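Local coordinates for protein ATP-dependent RNA helicase HrpB (Escherichia coli, PDB 6EUD) that hydrolyses ATP to ADP and phosphate as a DExH-box NTPase of the RNA helicase class and binds single-stranded RNA, at residues L694-G697 against M698-L702; W667-P670 against H671-G674; L640-A643 against A644-L647; R769-S772 against D773-G777; N388-A391 against A392-L396. All coordinates share one frame; numbering follows the deposited sequence.

Following the chain from its N terminus, contact 5 comes first, on helix 386-398 near the middle of the molecule. Contact 3 follows at the C-terminal end of helix 631-646, contact 2 in the turn after helix 664-667, contact 1 at the start of helix 696-705, and contact 4 on the short helix 771-776. Each is local, closing a single turn of helix or 3-10 backbone, and the five run in series, none nested in or crossing another. Contacts 1 and 3 do touch: L702 packs on L640 and A643, tying helix 696-705 to helix 631-646. Contact 2 stays about 8 Å from contact 1 at nearest atoms, while contacts 4 and 5, centres 57 Å apart, mark distant regions.

Contact 1. Residues L694-G697 against M698-L702; sequences LDWG and MQQRL
D695 meets M698 in an N-cap at the start of helix 696-705. The capping bond runs from M698 N to D695 OD1, 2.8 Å long with an N-H...O angle of 163°. It is made possible by the D695 side chain folding back between its own N and carbonyl carbon (chi1 59°), which swings the carboxylate over the first turn. Behind the cap the main chain settles into regular i to i+4 bonds, from Q699 N to D695 O, Q700 N to W696 O and R701 N to G697 O.

The apolar contacts gather on L694, just before the cap. Its CB lies 3.9 Å from M698 CB and 3.6 Å from Q699 CG, and its CD1 reaches L702 CD2, on the side of the helix that packs against helix 631-646. Q699 lays its extended chain back past the cap, where NE2 donates to R691 O and also comes 3.0 Å from L694 O. An alanine here is likely to leave R691 O without this amide donor and to uncover L694 CB.

A CH-pi contact completes the turn on its exposed side: Q700 CG sits over the six-membered ring of W696, 3.7 Å from its centroid and 10° off the normal.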
# COMPACT_ATOMS: atom_id res chain seq x y z
N LEU A 694 -16.50 -30.76 4.43
CA LEU A 694 -16.44 -31.33 3.09
C LEU A 694 -17.81 -31.74 2.63
O LEU A 694 -18.60 -32.26 3.42
CB LEU A 694 -15.53 -32.55 3.05
CG LEU A 694 -14.09 -32.36 3.52
CD1 LEU A 694 -13.41 -33.71 3.53
CD2 LEU A 694 -13.36 -31.40 2.62
N ASP A 695 -18.12 -31.52 1.35
CA ASP A 695 -19.35 -32.07 0.80
C ASP A 695 -19.19 -33.60 0.69
O ASP A 695 -18.12 -34.15 0.95
CB ASP A 695 -19.72 -31.43 -0.56
CG ASP A 695 -18.65 -31.61 -1.64
OD1 ASP A 695 -18.06 -32.70 -1.77
OD2 ASP A 695 -18.42 -30.64 -2.40
N TRP A 696 -20.28 -34.26 0.31
CA TRP A 696 -20.29 -35.70 0.22
C TRP A 696 -19.20 -36.21 -0.71
O TRP A 696 -18.49 -37.17 -0.37
CB TRP A 696 -21.65 -36.18 -0.26
CG TRP A 696 -21.75 -37.65 -0.29
CD1 TRP A 696 -22.03 -38.48 0.76
CD2 TRP A 696 -21.57 -38.50 -1.43
NE1 TRP A 696 -22.04 -39.79 0.34
CE2 TRP A 696 -21.75 -39.83 -1.00
CE3 TRP A 696 -21.27 -38.26 -2.78
CZ2 TRP A 696 -21.65 -40.92 -1.87
CZ3 TRP A 696 -21.16 -39.35 -3.64
CH2 TRP A 696 -21.36 -40.66 -3.18
N GLY A 697 -19.05 -35.55 -1.86
CA GLY A 697 -18.06 -35.94 -2.84
C GLY A 697 -16.63 -35.93 -2.32
O GLY A 697 -15.88 -36.89 -2.51
N MET A 698 -16.27 -34.86 -1.64
CA MET A 698 -14.94 -34.69 -1.10
C MET A 698 -14.68 -35.62 0.08
O MET A 698 -13.54 -36.05 0.31
CB MET A 698 -14.75 -33.23 -0.69
CG MET A 698 -14.86 -32.27 -1.86
SD MET A 698 -13.41 -32.42 -2.93
CE MET A 698 -12.19 -31.76 -1.80
N GLN A 699 -15.73 -35.94 0.83
CA GLN A 699 -15.61 -36.90 1.92
C GLN A 699 -15.24 -38.26 1.35
O GLN A 699 -14.36 -38.95 1.88
CB GLN A 699 -16.91 -36.98 2.73
CG GLN A 699 -17.20 -35.73 3.56
CD GLN A 699 -18.56 -35.78 4.25
OE1 GLN A 699 -19.32 -36.74 4.08
NE2 GLN A 699 -18.87 -34.75 5.02
N GLN A 700 -15.91 -38.65 0.26
CA GLN A 700 -15.64 -39.91 -0.42
C GLN A 700 -14.23 -39.90 -1.00
O GLN A 700 -13.50 -40.88 -0.88
CB GLN A 700 -16.65 -40.17 -1.55
CG GLN A 700 -18.07 -40.26 -1.09
CD GLN A 700 -18.28 -41.34 -0.05
OE1 GLN A 700 -18.81 -41.07 1.03
NE2 GLN A 700 -17.88 -42.57 -0.37
N ARG A 701 -13.87 -38.78 -1.63
CA ARG A 701 -12.52 -38.59 -2.18
C ARG A 701 -11.44 -38.73 -1.08
O ARG A 701 -10.47 -39.47 -1.25
CB ARG A 701 -12.42 -37.23 -2.87
CG ARG A 701 -11.25 -37.11 -3.84
CD ARG A 701 -11.29 -35.79 -4.59
NE ARG A 701 -12.59 -35.53 -5.23
CZ ARG A 701 -12.96 -36.04 -6.40
NH1 ARG A 701 -12.15 -36.85 -7.08
NH2 ARG A 701 -14.15 -35.75 -6.91
N LEU A 702 -11.62 -38.03 0.04
CA LEU A 702 -10.66 -38.14 1.12
C LEU A 702 -10.61 -39.57 1.70
O LEU A 702 -9.52 -40.11 1.97
CB LEU A 702 -10.97 -37.14 2.23
CG LEU A 702 -9.86 -37.02 3.27
CD1 LEU A 702 -8.61 -36.38 2.64
CD2 LEU A 702 -10.32 -36.22 4.47

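Contact 2. Residues W667-P670 against H671-G674; sequences WLLP and HMTG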
# COMPACT_ATOMS: atom_id res chain seq x y z
N TRP A 667 -17.73 -23.80 11.40
CA TRP A 667 -17.54 -25.25 11.52
C TRP A 667 -17.93 -25.87 12.87
O TRP A 667 -18.28 -27.06 12.92
CB TRP A 667 -16.09 -25.64 11.19
CG TRP A 667 -15.03 -25.26 12.18
CD1 TRP A 667 -14.37 -24.07 12.27
CD2 TRP A 667 -14.45 -26.11 13.20
NE1 TRP A 667 -13.44 -24.10 13.29
CE2 TRP A 667 -13.47 -25.34 13.87
CE3 TRP A 667 -14.67 -27.43 13.61
CZ2 TRP A 667 -12.71 -25.86 14.94
CZ3 TRP A 667 -13.92 -27.94 14.67
CH2 TRP A 667 -12.95 -27.15 15.33
N LEU A 668 -17.89 -25.08 13.95
CA LEU A 668 -18.06 -25.65 15.29
C LEU A 668 -19.40 -25.31 15.90
O LEU A 668 -20.04 -26.18 16.51
CB LEU A 668 -16.95 -25.18 16.22
CG LEU A 668 -17.09 -25.84 17.59
CD1 LEU A 668 -17.03 -27.37 17.42
CD2 LEU A 668 -16.03 -25.33 18.60
N LEU A 669 -19.82 -24.06 15.76
CA LEU A 669 -21.08 -23.59 16.34
C LEU A 669 -22.32 -24.41 15.93
O LEU A 669 -23.14 -24.71 16.80
CB LEU A 669 -21.30 -22.10 16.00
CG LEU A 669 -22.62 -21.45 16.45
CD1 LEU A 669 -22.83 -21.56 17.96
CD2 LEU A 669 -22.66 -20.00 15.99
N PRO A 670 -22.47 -24.80 14.64
CA PRO A 670 -23.64 -25.61 14.28
C PRO A 670 -23.84 -26.85 15.15
O PRO A 670 -24.97 -27.29 15.30
CB PRO A 670 -23.36 -26.03 12.84
CG PRO A 670 -22.51 -24.95 12.31
CD PRO A 670 -21.65 -24.50 13.45
N HIS A 671 -22.76 -27.39 15.71
CA HIS A 671 -22.86 -28.62 16.49
C HIS A 671 -23.07 -28.39 18.00
O HIS A 671 -23.10 -29.34 18.77
CB HIS A 671 -21.61 -29.46 16.29
CG HIS A 671 -21.37 -29.85 14.87
ND1 HIS A 671 -21.82 -31.04 14.34
CD2 HIS A 671 -20.73 -29.21 13.86
CE1 HIS A 671 -21.47 -31.12 13.07
NE2 HIS A 671 -20.81 -30.02 12.75
N MET A 672 -23.23 -27.14 18.41
CA MET A 672 -23.22 -26.81 19.83
C MET A 672 -24.61 -26.79 20.46
O MET A 672 -24.79 -26.23 21.54
CB MET A 672 -22.53 -25.46 20.05
CG MET A 672 -21.05 -25.50 19.78
SD MET A 672 -20.22 -23.98 20.24
CE MET A 672 -20.50 -23.96 22.02
N THR A 673 -25.57 -27.40 19.79
CA THR A 673 -26.90 -27.49 20.35
C THR A 673 -26.88 -28.37 21.61
O THR A 673 -26.36 -29.48 21.59
CB THR A 673 -27.91 -28.07 19.34
OG1 THR A 673 -27.77 -27.37 18.10
CG2 THR A 673 -29.33 -27.93 19.86
N GLY A 674 -27.42 -27.84 22.70
CA GLY A 674 -27.49 -28.60 23.93
C GLY A 674 -26.26 -28.50 24.81
O GLY A 674 -26.25 -29.02 25.93
O HOH W 1 -19.23 -28.92 11.01
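M672 and H671 reach back to L669 and L668 through two backbone bonds of a short 3-10 turn, where the chain leaves helix 664-667. M672 N donates to L669 O at 2.9 Å with an N-H...O angle of 160°, and H671 N donates to L668 O at 3.1 Å. Each skips only two residues, and both donors stand well above the plane of the carbonyl they meet, consistent with the tight 3-10 winding.

A water molecule adds a third link. It donates to W667 O at 2.8 Å and lies 2.6 Å from H671 NE2, in the plane of the imidazole and at its edge. The ring reaches it because CG stands anti to the carbonyl carbon (chi1 -59°), turning the imidazole back along the chain; H671 CD2 then comes 3.4 Å from W667 O. The water thus links this edge of H671 to the end of the helix, with CD2 close by the same carbonyl, while the side chain also touches A689 of helix 686-692.

Packing lies farther out. L668 and M672 both turn into the protein, against L684 and helix 608-622, and L669 touches H612 of that helix. Between the neighbours in this turn the contact is looser, with M672 SD 4.2 Å from L669 CD1.

Contact 3. Residues L640-A643 against A644-L647; sequences LLCA and AKWL
C642 and W646 are brought together by matching first torsions: in each, the atom beyond CB lies anti to the carbonyl carbon (chi1 -69° for C642, -54° for W646). The indole therefore leans back along the last turn of helix 631-646, and its second torsion lays it across the residue one turn earlier. C642 CB sits over the six-membered ring, 3.5 Å from the centroid and 14° off the normal, a CH-pi contact. SG approaches more obliquely, 4.1 Å from that centroid, in a cysteine sulfur-aromatic contact. Nearer the five-membered part, C642 O stands 3.3 Å above the indole plane, offset toward the rim.

That same oxygen accepts from W646 N at 2.8 Å, nearly in line with its C=O bond. One residue on, L647 N closes on A643 O at 2.7 Å as the chain leaves the helix. K645, beside the indole, sends NZ to the main-chain carbonyl E724 O in a hydrogen bond.

An alanine in place of W646 would probably bare C642 CB and SG on that side and remove the indole contact with P728. The contact is thus probably mainly dispersive, a methylene over the ring face with the polarisable sulfur set obliquely beside it.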
# COMPACT_ATOMS: atom_id res chain seq x y z
N LEU A 640 -6.34 -33.71 6.01
CA LEU A 640 -6.78 -32.52 5.27
C LEU A 640 -5.58 -31.65 4.84
O LEU A 640 -5.55 -31.13 3.72
CB LEU A 640 -7.76 -31.70 6.11
CG LEU A 640 -9.13 -32.40 6.18
CD1 LEU A 640 -10.07 -31.70 7.19
CD2 LEU A 640 -9.75 -32.46 4.77
N LEU A 641 -4.60 -31.53 5.72
CA LEU A 641 -3.39 -30.79 5.41
C LEU A 641 -2.67 -31.46 4.25
O LEU A 641 -2.24 -30.77 3.32
CB LEU A 641 -2.45 -30.70 6.61
CG LEU A 641 -2.82 -29.80 7.78
CD1 LEU A 641 -1.75 -29.87 8.88
CD2 LEU A 641 -3.04 -28.37 7.30
N CYS A 642 -2.53 -32.80 4.31
CA CYS A 642 -1.80 -33.54 3.28
C CYS A 642 -2.51 -33.54 1.94
O CYS A 642 -1.87 -33.39 0.91
CB CYS A 642 -1.53 -34.98 3.73
SG CYS A 642 -0.34 -35.00 5.08
N ALA A 643 -3.84 -33.70 1.95
CA ALA A 643 -4.65 -33.59 0.72
C ALA A 643 -4.40 -32.29 -0.01
O ALA A 643 -4.33 -32.27 -1.24
CB ALA A 643 -6.14 -33.72 1.05
N ALA A 644 -4.26 -31.19 0.73
CA ALA A 644 -4.06 -29.89 0.09
C ALA A 644 -2.68 -29.82 -0.58
O ALA A 644 -2.50 -29.09 -1.55
CB ALA A 644 -4.23 -28.75 1.10
N LYS A 645 -1.72 -30.59 -0.06
CA LYS A 645 -0.40 -30.69 -0.70
C LYS A 645 -0.41 -31.65 -1.89
O LYS A 645 0.11 -31.34 -2.94
CB LYS A 645 0.66 -31.16 0.29
CG LYS A 645 0.95 -30.20 1.40
CD LYS A 645 2.14 -30.66 2.22
CE LYS A 645 1.97 -32.08 2.75
NZ LYS A 645 3.16 -32.47 3.56
N TRP A 646 -0.98 -32.83 -1.70
CA TRP A 646 -0.83 -33.91 -2.67
C TRP A 646 -1.94 -33.92 -3.72
O TRP A 646 -1.73 -34.41 -4.83
CB TRP A 646 -0.80 -35.26 -1.96
CG TRP A 646 0.22 -35.34 -0.88
CD1 TRP A 646 1.39 -34.62 -0.79
CD2 TRP A 646 0.17 -36.19 0.28
NE1 TRP A 646 2.06 -34.98 0.36
CE2 TRP A 646 1.34 -35.93 1.03
CE3 TRP A 646 -0.74 -37.12 0.76
CZ2 TRP A 646 1.60 -36.58 2.23
CZ3 TRP A 646 -0.47 -37.77 1.96
CH2 TRP A 646 0.69 -37.49 2.68
N LEU A 647 -3.10 -33.39 -3.35
CA LEU A 647 -4.24 -33.28 -4.26
C LEU A 647 -4.72 -31.83 -4.36
O LEU A 647 -5.88 -31.53 -4.05
CB LEU A 647 -5.39 -34.20 -3.81
CG LEU A 647 -5.05 -35.70 -3.68
CD1 LEU A 647 -6.24 -36.53 -3.23
CD2 LEU A 647 -4.51 -36.25 -4.97

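Contact 4. Residues R769-S772 against D773-G777; sequences RDLS and DFWKG
L771 reaches across one turn of the short helix 771-776 to W775. Its CB leaves the backbone away from the following residues, but with CG opposite the backbone N (chi1 175°) the branch swings back over the indole. L771 CG lies 3.6 Å from W775 NE1. L771 CD1 goes farther over the ring, 3.5 Å from both CE2 and CZ2 of W775; it stands 3.3 Å above the plane, offset toward the rim. L771 CD2 stays at the nitrogen side, 4.0 Å from W775 NE1. The two side chains meet at a slant, one methyl on the indole face and the other near its polar corner.

The backbone repeats the pairing, W775 N donating to L771 O at 3.1 Å with an N-H...O angle of 168°. Just before it, F774 N bonds to D770 O. D770 holds the N-cap position without a capping bond from its side chain. Its carboxylate lies alongside that of D773, pointing the same way, with OD1 of D770 4.3 Å from OD2 of D773; two like charges this near would probably raise the proton affinity of one or both.

Around this turn, W775 NE1 donates to E740 O and the ring meets Y779 of helix 779-789 edge to face. L771 and F774 press on L755 and L757, seating the helix against strand 751-758 of the C-terminal mixed sheet.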
# COMPACT_ATOMS: atom_id res chain seq x y z
N ARG A 769 10.35 -47.11 1.27
CA ARG A 769 9.21 -46.74 0.45
C ARG A 769 9.49 -47.17 -0.97
O ARG A 769 8.81 -46.75 -1.90
CB ARG A 769 8.90 -45.25 0.54
CG ARG A 769 9.97 -44.35 0.01
CD ARG A 769 9.48 -42.92 0.04
NE ARG A 769 10.52 -42.00 -0.44
CZ ARG A 769 10.32 -40.71 -0.63
NH1 ARG A 769 9.13 -40.18 -0.37
NH2 ARG A 769 11.31 -39.95 -1.07
N ASP A 770 10.50 -48.03 -1.11
CA ASP A 770 10.79 -48.68 -2.38
C ASP A 770 10.76 -50.18 -2.15
O ASP A 770 11.80 -50.85 -2.20
CB ASP A 770 12.15 -48.25 -2.93
CG ASP A 770 12.33 -46.74 -2.98
OD1 ASP A 770 11.97 -46.13 -4.01
OD2 ASP A 770 12.84 -46.15 -2.01
N LEU A 771 9.57 -50.71 -1.88
CA LEU A 771 9.39 -52.13 -1.56
C LEU A 771 10.05 -53.04 -2.58
O LEU A 771 10.68 -54.03 -2.21
CB LEU A 771 7.91 -52.47 -1.43
CG LEU A 771 7.51 -53.93 -1.21
CD1 LEU A 771 8.06 -54.51 0.11
CD2 LEU A 771 5.99 -54.04 -1.26
N SER A 772 9.94 -52.69 -3.87
CA SER A 772 10.57 -53.45 -4.95
C SER A 772 12.09 -53.56 -4.79
O SER A 772 12.66 -54.64 -4.98
CB SER A 772 10.23 -52.82 -6.30
OG SER A 772 10.72 -53.61 -7.36
N ASP A 773 12.74 -52.46 -4.43
CA ASP A 773 14.17 -52.49 -4.12
C ASP A 773 14.48 -53.35 -2.91
O ASP A 773 15.56 -53.93 -2.81
CB ASP A 773 14.71 -51.08 -3.87
CG ASP A 773 14.83 -50.27 -5.13
OD1 ASP A 773 14.73 -50.88 -6.22
OD2 ASP A 773 15.02 -49.04 -5.04
N PHE A 774 13.55 -53.41 -1.97
CA PHE A 774 13.81 -54.14 -0.74
C PHE A 774 13.84 -55.65 -0.98
O PHE A 774 14.77 -56.34 -0.55
CB PHE A 774 12.77 -53.81 0.32
CG PHE A 774 12.87 -54.67 1.52
CD1 PHE A 774 13.91 -54.51 2.43
CD2 PHE A 774 11.95 -55.69 1.73
CE1 PHE A 774 14.02 -55.34 3.54
CE2 PHE A 774 12.06 -56.53 2.83
CZ PHE A 774 13.09 -56.35 3.75
N TRP A 775 12.83 -56.16 -1.68
CA TRP A 775 12.80 -57.56 -2.06
C TRP A 775 14.10 -57.99 -2.77
O TRP A 775 14.65 -59.05 -2.46
CB TRP A 775 11.61 -57.85 -2.98
CG TRP A 775 10.20 -57.73 -2.39
CD1 TRP A 775 9.09 -57.30 -3.06
CD2 TRP A 775 9.77 -58.05 -1.05
NE1 TRP A 775 8.00 -57.33 -2.23
CE2 TRP A 775 8.38 -57.79 -1.00
CE3 TRP A 775 10.41 -58.53 0.10
CZ2 TRP A 775 7.62 -58.01 0.16
CZ3 TRP A 775 9.66 -58.74 1.24
CH2 TRP A 775 8.28 -58.48 1.27
N LYS A 776 14.58 -57.17 -3.70
CA LYS A 776 15.81 -57.47 -4.43
C LYS A 776 17.07 -57.16 -3.62
O LYS A 776 18.13 -57.71 -3.88
CB LYS A 776 15.84 -56.69 -5.75
CG LYS A 776 14.75 -57.07 -6.73
CD LYS A 776 14.64 -56.04 -7.86
CE LYS A 776 13.59 -56.45 -8.88
NZ LYS A 776 14.00 -57.64 -9.71
N GLY A 777 16.95 -56.27 -2.64
CA GLY A 777 18.12 -55.80 -1.92
C GLY A 777 18.29 -56.39 -0.53
O GLY A 777 18.71 -57.53 -0.38

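Contact 5. Residues N388-A391 against A392-L396; sequences NLLA and AKRLL
One full turn of the alpha helix 386-398 brings R394 back over L390 and A391. N388 and A391 touch F301 of strand 287-302, so this turn rests on the sheet that holds that strand. Four successive i to i+4 bonds hold it: A392 N to N388 O, K393 N to L389 O at 2.8 Å, R394 N to L390 O at 2.9 Å, and L395 N to A391 O. The middle two are equally straight, with N-H...O angles of 167°.

The side-chain contact is made by R394. Its CG lies anti to the carbonyl carbon (chi1 -75°), and a bend at chi3 (-62°) folds the guanidinium down onto the preceding turn, flat side first. L390 O stands 3.6 Å above the guanidinium plane, over its centre, and the backbone N of A391 lies over the same group nearer the rim. The L390 oxygen lies over the flat side of the cation while its C=O points along the helix to R394 N; its partial negative charge there is probably mildly favourable.

The other side chains mount the turn in the fold. K393 runs out extended as far as CE, then bends at its last torsion to put NZ in a salt bridge with E405, while A392 and L396 pack on L364 of helix 361-370. L395 touches R422 of helix 421-429, and L389 packs against P375 and P384 in the neighbouring loops.

At its two nitrogen ends R394 meets carbon, NH1 lying 3.7 Å from L390 CB and NH2 3.5 Å from A391 CA.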
# COMPACT_ATOMS: atom_id res chain seq x y z
N ASN A 388 -2.98 -2.73 -0.26
CA ASN A 388 -3.50 -1.38 -0.09
C ASN A 388 -4.90 -1.21 -0.71
O ASN A 388 -5.69 -0.37 -0.26
CB ASN A 388 -2.53 -0.37 -0.68
CG ASN A 388 -1.23 -0.30 0.11
OD1 ASN A 388 -1.17 -0.77 1.25
ND2 ASN A 388 -0.20 0.29 -0.48
N LEU A 389 -5.21 -2.02 -1.72
CA LEU A 389 -6.54 -2.02 -2.31
C LEU A 389 -7.53 -2.60 -1.33
O LEU A 389 -8.64 -2.10 -1.17
CB LEU A 389 -6.57 -2.80 -3.62
CG LEU A 389 -5.87 -2.14 -4.80
CD1 LEU A 389 -5.79 -3.10 -5.97
CD2 LEU A 389 -6.60 -0.86 -5.22
N LEU A 390 -7.11 -3.68 -0.66
CA LEU A 390 -7.91 -4.31 0.38
C LEU A 390 -8.14 -3.36 1.53
O LEU A 390 -9.25 -3.25 2.03
CB LEU A 390 -7.25 -5.59 0.89
CG LEU A 390 -7.73 -6.91 0.28
CD1 LEU A 390 -9.20 -7.14 0.61
CD2 LEU A 390 -7.49 -6.96 -1.24
N ALA A 391 -7.09 -2.67 1.97
CA ALA A 391 -7.24 -1.66 3.02
C ALA A 391 -8.20 -0.57 2.56
O ALA A 391 -9.07 -0.17 3.32
CB ALA A 391 -5.89 -1.06 3.42
N ALA A 392 -8.06 -0.12 1.31
CA ALA A 392 -9.00 0.85 0.73
C ALA A 392 -10.46 0.34 0.73
O ALA A 392 -11.37 1.05 1.18
CB ALA A 392 -8.57 1.21 -0.69
N LYS A 393 -10.67 -0.87 0.24
CA LYS A 393 -12.00 -1.48 0.25
C LYS A 393 -12.59 -1.48 1.67
O LYS A 393 -13.73 -1.04 1.87
CB LYS A 393 -11.95 -2.89 -0.31
CG LYS A 393 -13.28 -3.61 -0.39
CD LYS A 393 -13.05 -5.04 -0.87
CE LYS A 393 -14.35 -5.83 -1.07
NZ LYS A 393 -15.11 -5.43 -2.30
N ARG A 394 -11.80 -1.93 2.64
CA ARG A 394 -12.27 -1.97 4.02
C ARG A 394 -12.66 -0.59 4.52
O ARG A 394 -13.71 -0.44 5.14
CB ARG A 394 -11.23 -2.59 4.95
CG ARG A 394 -11.16 -4.10 4.80
CD ARG A 394 -10.34 -4.76 5.89
NE ARG A 394 -8.96 -4.30 5.85
CZ ARG A 394 -8.00 -4.87 5.13
NH1 ARG A 394 -8.28 -5.95 4.39
NH2 ARG A 394 -6.77 -4.38 5.15
N LEU A 395 -11.84 0.42 4.24
CA LEU A 395 -12.18 1.78 4.65
C LEU A 395 -13.49 2.28 4.02
O LEU A 395 -14.31 2.89 4.69
CB LEU A 395 -11.05 2.76 4.30
CG LEU A 395 -11.37 4.26 4.49
CD1 LEU A 395 -11.84 4.59 5.92
CD2 LEU A 395 -10.17 5.11 4.13
N LEU A 396 -13.67 2.02 2.72
CA LEU A 396 -14.87 2.46 2.02
C LEU A 396 -16.09 1.77 2.61
O LEU A 396 -17.17 2.38 2.71
CB LEU A 396 -14.75 2.18 0.51
CG LEU A 396 -13.73 3.04 -0.25
CD1 LEU A 396 -13.83 2.85 -1.75
CD2 LEU A 396 -13.90 4.52 0.06